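Local coordinates for protein lactococcus lactis MG1363 DpsA (Lactococcus lactis, PDB 1ZS3) that probably binds DNA, with the help of an N-terminal helix, and protects it under oxidative stress, as a twelve-subunit Dps protein of the ferritin superfamily, at residues 117-122 and 161-166; 128-133 and 150-155. One frame throughout, in Å; residues are numbered along the deposited sequence.

Interaction 1 (117-122 and 161-166)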
loop_
_atom_site.group_PDB
_atom_site.type_symbol
_atom_site.label_atom_id
_atom_site.label_comp_id
_atom_site.label_asym_id
_atom_site.label_seq_id
_atom_site.Cartn_x
_atom_site.Cartn_y
_atom_site.Cartn_z
ATOM N N SER A 117 11.218 4.131 37.259
ATOM C CA SER A 117 10.014 3.654 37.894
ATOM C C SER A 117 9.306 2.611 37.059
ATOM O O SER A 117 8.652 1.721 37.624
ATOM C CB SER A 117 9.091 4.814 38.167
ATOM O OG SER A 117 8.270 5.084 37.055
ATOM N N PHE A 118 9.447 2.692 35.731
ATOM C CA PHE A 118 8.821 1.717 34.858
ATOM C C PHE A 118 9.613 0.450 34.790
ATOM O O PHE A 118 9.017 -0.579 34.550
ATOM C CB PHE A 118 8.600 2.298 33.474
ATOM C CG PHE A 118 7.477 3.276 33.422
ATOM C CD1 PHE A 118 6.221 2.925 33.828
ATOM C CD2 PHE A 118 7.692 4.561 33.006
ATOM C CE1 PHE A 118 5.181 3.840 33.778
ATOM C CE2 PHE A 118 6.669 5.478 32.963
ATOM C CZ PHE A 118 5.415 5.122 33.359
ATOM N N ILE A 119 10.910 0.511 35.063
ATOM C CA ILE A 119 11.722 -0.719 34.996
ATOM C C ILE A 119 11.293 -1.578 36.145
ATOM O O ILE A 119 11.116 -2.777 35.987
ATOM C CB ILE A 119 13.240 -0.445 35.092
ATOM C CG1 ILE A 119 13.717 0.235 33.807
ATOM C CG2 ILE A 119 14.016 -1.737 35.312
ATOM C CD1 ILE A 119 15.018 0.918 33.937
ATOM N N VAL A 120 11.119 -0.927 37.289
ATOM C CA VAL A 120 10.683 -1.563 38.554
ATOM C C VAL A 120 9.250 -2.060 38.438
ATOM O O VAL A 120 8.998 -3.237 38.624
ATOM C CB VAL A 120 10.836 -0.561 39.778
ATOM C CG1 VAL A 120 10.107 -1.046 41.003
ATOM C CG2 VAL A 120 12.333 -0.350 40.085
ATOM N N ASP A 121 8.312 -1.172 38.118
ATOM C CA ASP A 121 6.972 -1.564 37.712
ATOM C C ASP A 121 6.926 -2.877 36.888
ATOM O O ASP A 121 6.167 -3.784 37.226
ATOM C CB ASP A 121 6.353 -0.433 36.881
ATOM C CG ASP A 121 5.495 0.487 37.688
ATOM O OD1 ASP A 121 4.539 1.109 37.175
ATOM O OD2 ASP A 121 5.713 0.666 38.878
ATOM N N PHE A 122 7.711 -2.969 35.803
ATOM C CA PHE A 122 7.620 -4.092 34.844
ATOM C C PHE A 122 8.247 -5.341 35.399
ATOM O O PHE A 122 7.822 -6.425 35.071
ATOM C CB PHE A 122 8.231 -3.725 33.488
ATOM C CG PHE A 122 7.267 -3.059 32.568
ATOM C CD1 PHE A 122 7.121 -1.691 32.563
ATOM C CD2 PHE A 122 6.495 -3.794 31.718
ATOM C CE1 PHE A 122 6.214 -1.075 31.739
ATOM C CE2 PHE A 122 5.579 -3.168 30.880
ATOM C CZ PHE A 122 5.444 -1.808 30.905
ATOM N N ASN A 161 15.119 -2.207 27.166
ATOM C CA ASN A 161 15.162 -1.004 26.292
ATOM C C ASN A 161 15.230 0.233 27.142
ATOM O O ASN A 161 16.040 1.113 26.859
ATOM C CB ASN A 161 13.915 -0.880 25.420
ATOM C CG ASN A 161 13.999 -1.669 24.118
ATOM O OD1 ASN A 161 15.055 -2.219 23.733
ATOM N ND2 ASN A 161 12.871 -1.721 23.424
ATOM N N LEU A 162 14.339 0.334 28.130
ATOM C CA LEU A 162 14.413 1.400 29.146
ATOM C C LEU A 162 15.757 1.387 29.904
ATOM O O LEU A 162 16.345 2.441 30.132
ATOM C CB LEU A 162 13.224 1.317 30.090
ATOM C CG LEU A 162 11.818 1.378 29.474
ATOM C CD1 LEU A 162 10.760 1.037 30.514
ATOM C CD2 LEU A 162 11.519 2.751 28.905
ATOM N N ALA A 163 16.273 0.216 30.280
ATOM C CA ALA A 163 17.547 0.156 30.931
ATOM C C ALA A 163 18.641 0.704 29.996
ATOM O O ALA A 163 19.419 1.531 30.425
ATOM C CB ALA A 163 17.854 -1.224 31.354
ATOM N N GLY A 164 18.665 0.294 28.720
ATOM C CA GLY A 164 19.617 0.835 27.751
ATOM C C GLY A 164 19.503 2.352 27.537
ATOM O O GLY A 164 20.469 3.077 27.252
ATOM N N ASP A 165 18.285 2.867 27.603
ATOM C CA ASP A 165 18.014 4.272 27.337
ATOM C C ASP A 165 18.532 5.132 28.476
ATOM O O ASP A 165 18.656 6.322 28.308
ATOM C CB ASP A 165 16.508 4.508 27.168
ATOM C CG ASP A 165 16.184 5.703 26.335
ATOM O OD1 ASP A 165 17.000 6.002 25.455
ATOM O OD2 ASP A 165 15.156 6.399 26.490
ATOM N N LEU A 166 18.775 4.540 29.644
ATOM C CA LEU A 166 19.360 5.252 30.793
ATOM C C LEU A 166 20.862 4.942 30.879
ATOM O O LEU A 166 21.532 5.321 31.835
ATOM C CB LEU A 166 18.676 4.783 32.115
ATOM C CG LEU A 166 17.177 5.088 32.315
ATOM C CD1 LEU A 166 16.658 4.395 33.539
ATOM C CD2 LEU A 166 16.949 6.577 32.434
#
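Ile119 carries most of what helix 111-138 gives to this contact with helix 142-165, and every contact across the gap is apolar. Its CG1 lies against Leu162 CB at 3.9 Å, the two side chains sliding past one another in opposite directions. One bond further out, Ile119 CD1 meets Leu166 and Ala163. It comes tip to tip with Leu166 CD1, again at 3.9 Å, and near the backbone N of Ala163, whose CB is 4.4 Å from the same CD1. With CG1 opposite the carbonyl carbon (chi1 -70°), the longer branch of Ile119 extends across to these two residues, while CG2 takes the place beside its own carbonyl.

Phe118 adds a touch from its root: CB sits 3.9 Å from Leu162 CD1, and the ring beyond leads away from the helix partner. That ring packs on Leu45 and Ala48 of helix 27-51 and makes a cation-pi contact with Arg44.

The backbones run antiparallel, their local axes at 156° and 9.8 Å apart, with Ile119 and Leu162 nearest by CA. This pairs the last two long helices of the Dps four-helix bundle, close to where helix 142-165 ends.

Polar groups belong to the surroundings. Ser117 OG is hydrogen-bonded to Arg44 and to the carbonyl of Leu114, and Asn161 ND2 is hydrogen-bonded to Tyr60 OH. Asn161 and Asp165 pack on Pro55 of a second subunit.

No hydrogen bond or charge pair links the two segments, so the contact rests on apolar packing, largely of Ile119, Leu162 and Leu166, with no directional bond to fix the two segments against each other.

Interaction 2 (128-133 and 150-155)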
loop_
_atom_site.group_PDB
_atom_site.type_symbol
_atom_site.label_atom_id
_atom_site.label_comp_id
_atom_site.label_asym_id
_atom_site.label_seq_id
_atom_site.Cartn_x
_atom_site.Cartn_y
_atom_site.Cartn_z
ATOM N N PHE A 128 3.911 -12.046 38.701
ATOM C CA PHE A 128 2.552 -12.532 38.529
ATOM C C PHE A 128 2.283 -13.234 37.188
ATOM O O PHE A 128 1.414 -14.109 37.121
ATOM C CB PHE A 128 1.590 -11.359 38.670
ATOM C CG PHE A 128 1.584 -10.728 40.028
ATOM C CD1 PHE A 128 2.645 -9.941 40.458
ATOM C CD2 PHE A 128 0.510 -10.935 40.897
ATOM C CE1 PHE A 128 2.634 -9.362 41.714
ATOM C CE2 PHE A 128 0.506 -10.354 42.146
ATOM C CZ PHE A 128 1.565 -9.561 42.555
ATOM N N ILE A 129 2.958 -12.777 36.124
ATOM C CA ILE A 129 2.785 -13.322 34.778
ATOM C C ILE A 129 3.380 -14.707 34.777
ATOM O O ILE A 129 2.749 -15.636 34.317
ATOM C CB ILE A 129 3.450 -12.347 33.761
ATOM C CG1 ILE A 129 2.512 -11.159 33.497
ATOM C CG2 ILE A 129 3.813 -13.023 32.506
ATOM C CD1 ILE A 129 3.189 -9.874 32.980
ATOM N N THR A 130 4.605 -14.784 35.282
ATOM C CA THR A 130 5.329 -16.037 35.485
ATOM C C THR A 130 4.429 -17.136 36.040
ATOM O O THR A 130 4.384 -18.243 35.504
ATOM C CB THR A 130 6.555 -15.770 36.374
ATOM O OG1 THR A 130 7.673 -15.432 35.536
ATOM C CG2 THR A 130 7.024 -16.989 37.124
ATOM N N ARG A 131 3.709 -16.801 37.097
ATOM C CA ARG A 131 2.828 -17.723 37.775
ATOM C C ARG A 131 1.645 -18.064 36.891
ATOM O O ARG A 131 1.246 -19.213 36.823
ATOM C CB ARG A 131 2.364 -17.135 39.125
ATOM C CG ARG A 131 3.463 -17.136 40.200
ATOM C CD ARG A 131 2.970 -16.865 41.642
ATOM N NE ARG A 131 3.344 -15.512 42.095
ATOM C CZ ARG A 131 2.932 -14.941 43.239
ATOM N NH1 ARG A 131 3.354 -13.708 43.541
ATOM N NH2 ARG A 131 2.097 -15.590 44.062
ATOM N N ALA A 132 1.073 -17.079 36.206
ATOM C CA ALA A 132 -0.075 -17.339 35.367
ATOM C C ALA A 132 0.291 -18.265 34.153
ATOM O O ALA A 132 -0.546 -19.013 33.655
ATOM C CB ALA A 132 -0.678 -16.058 34.891
ATOM N N ILE A 133 1.539 -18.224 33.683
ATOM C CA ILE A 133 1.984 -19.116 32.638
ATOM C C ILE A 133 1.896 -20.494 33.174
ATOM O O ILE A 133 1.265 -21.331 32.549
ATOM C CB ILE A 133 3.406 -18.793 32.195
ATOM C CG1 ILE A 133 3.385 -17.445 31.462
ATOM C CG2 ILE A 133 4.026 -19.950 31.372
ATOM C CD1 ILE A 133 4.724 -16.853 31.253
ATOM N N GLU A 150 3.755 -14.482 25.428
ATOM C CA GLU A 150 4.078 -13.369 24.592
ATOM C C GLU A 150 4.322 -12.191 25.507
ATOM O O GLU A 150 5.340 -11.540 25.384
ATOM C CB GLU A 150 2.949 -13.100 23.626
ATOM C CG GLU A 150 3.211 -13.570 22.194
ATOM C CD GLU A 150 2.026 -13.245 21.300
ATOM O OE1 GLU A 150 1.765 -12.022 21.043
ATOM O OE2 GLU A 150 1.321 -14.218 20.931
ATOM N N LEU A 151 3.399 -11.948 26.438
ATOM C CA LEU A 151 3.454 -10.804 27.347
ATOM C C LEU A 151 4.714 -10.801 28.220
ATOM O O LEU A 151 5.358 -9.755 28.391
ATOM C CB LEU A 151 2.212 -10.826 28.223
ATOM C CG LEU A 151 2.082 -9.750 29.284
ATOM C CD1 LEU A 151 2.332 -8.371 28.720
ATOM C CD2 LEU A 151 0.703 -9.808 29.901
ATOM N N TYR A 152 5.053 -11.960 28.766
ATOM C CA TYR A 152 6.260 -12.124 29.511
ATOM C C TYR A 152 7.466 -11.631 28.736
ATOM O O TYR A 152 8.272 -10.883 29.276
ATOM C CB TYR A 152 6.419 -13.591 29.832
ATOM C CG TYR A 152 7.716 -13.908 30.490
ATOM C CD1 TYR A 152 8.633 -14.753 29.869
ATOM C CD2 TYR A 152 8.058 -13.319 31.701
ATOM C CE1 TYR A 152 9.841 -15.027 30.459
ATOM C CE2 TYR A 152 9.274 -13.571 32.289
ATOM C CZ TYR A 152 10.155 -14.432 31.648
ATOM O OH TYR A 152 11.349 -14.714 32.167
ATOM N N GLY A 153 7.595 -12.032 27.468
ATOM C CA GLY A 153 8.743 -11.676 26.652
ATOM C C GLY A 153 8.715 -10.202 26.254
ATOM O O GLY A 153 9.756 -9.587 26.178
ATOM N N TYR A 154 7.541 -9.643 26.005
ATOM C CA TYR A 154 7.430 -8.220 25.726
ATOM C C TYR A 154 7.873 -7.363 26.917
ATOM O O TYR A 154 8.590 -6.392 26.752
ATOM C CB TYR A 154 6.019 -7.853 25.373
ATOM C CG TYR A 154 5.830 -6.362 25.244
ATOM C CD1 TYR A 154 6.345 -5.665 24.136
ATOM C CD2 TYR A 154 5.152 -5.629 26.223
ATOM C CE1 TYR A 154 6.154 -4.305 23.994
ATOM C CE2 TYR A 154 4.965 -4.263 26.089
ATOM C CZ TYR A 154 5.483 -3.611 24.976
ATOM O OH TYR A 154 5.317 -2.272 24.858
ATOM N N ASN A 155 7.471 -7.747 28.127
ATOM C CA ASN A 155 7.888 -7.071 29.358
ATOM C C ASN A 155 9.433 -7.120 29.489
ATOM O O ASN A 155 10.042 -6.124 29.759
ATOM C CB ASN A 155 7.199 -7.710 30.593
ATOM C CG ASN A 155 5.719 -7.154 30.840
ATOM O OD1 ASN A 155 5.140 -6.555 29.959
ATOM N ND2 ASN A 155 5.272 -7.505 32.016
#
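Ile129 presses both of its branches into helix 142-165. CG2 meets Tyr152 CB at 3.8 Å, while CD1 meets both Leu151 and Asn155, lying 3.9 Å from Leu151 CG and close to the amide nitrogen of Asn155. The Ile129 and Leu151 side chains cross at about a right angle. On this side the packing is tight and continues inward, since Ile129 and Leu151 both rest on Val34 of helix 27-51. Asn155 is buried, and its ND2 is hydrogen-bonded to Asn126 OD1. Cut back to an alanine, Ile129 would lose CG2 and CD1, which is likely to open a gap beside Leu151 and Asn155 and leave Tyr152 CB with one isoleucine neighbour fewer.

The local axes run antiparallel at 155°, 9.9 Å apart. They belong to the last two long helices of the four-helix bundle of the ferritin-like fold, met here well inside the subunit and nearer to the turn that joins them. Ile133, one turn along from Ile129, brings CD1 to 3.9 Å from Tyr152 CB.

The looser side faces a subunit boundary. Tyr152 has CG opposite its backbone N (chi1 174°), which carries the ring to where Thr130 lies alongside and points the same way. Tyr152 is buried in the assembly, but Thr130 is partly exposed, and its OG1 comes no nearer to the ring than 4.1 Å from Tyr152 CE2, with no hydrogen bond between them. The phenol instead reaches a third subunit, where Tyr152 OH is hydrogen-bonded to OE1 of Glu82, and Ile133 packs on Phe142 of that same subunit.

Interactions 1 and 2 join the same two helices, 111-138 and 142-165, at places whose centres lie about 17 Å apart, and along the chain the second is nested inside the loop closed by the first. They touch where Phe122 CE2 packs 3.5 Å from Asn155 OD1. Both are mainly buried and centre on an isoleucine, but interaction 2 lies nearer the centre of the folded chain, while interaction 1 sits out toward the end of helix 142-165. The first is wholly apolar across the helices; the second admits an asparagine, a threonine and a tyrosine. Each borders a different neighbouring subunit, by packing in interaction 1 and also by a hydrogen bond in interaction 2.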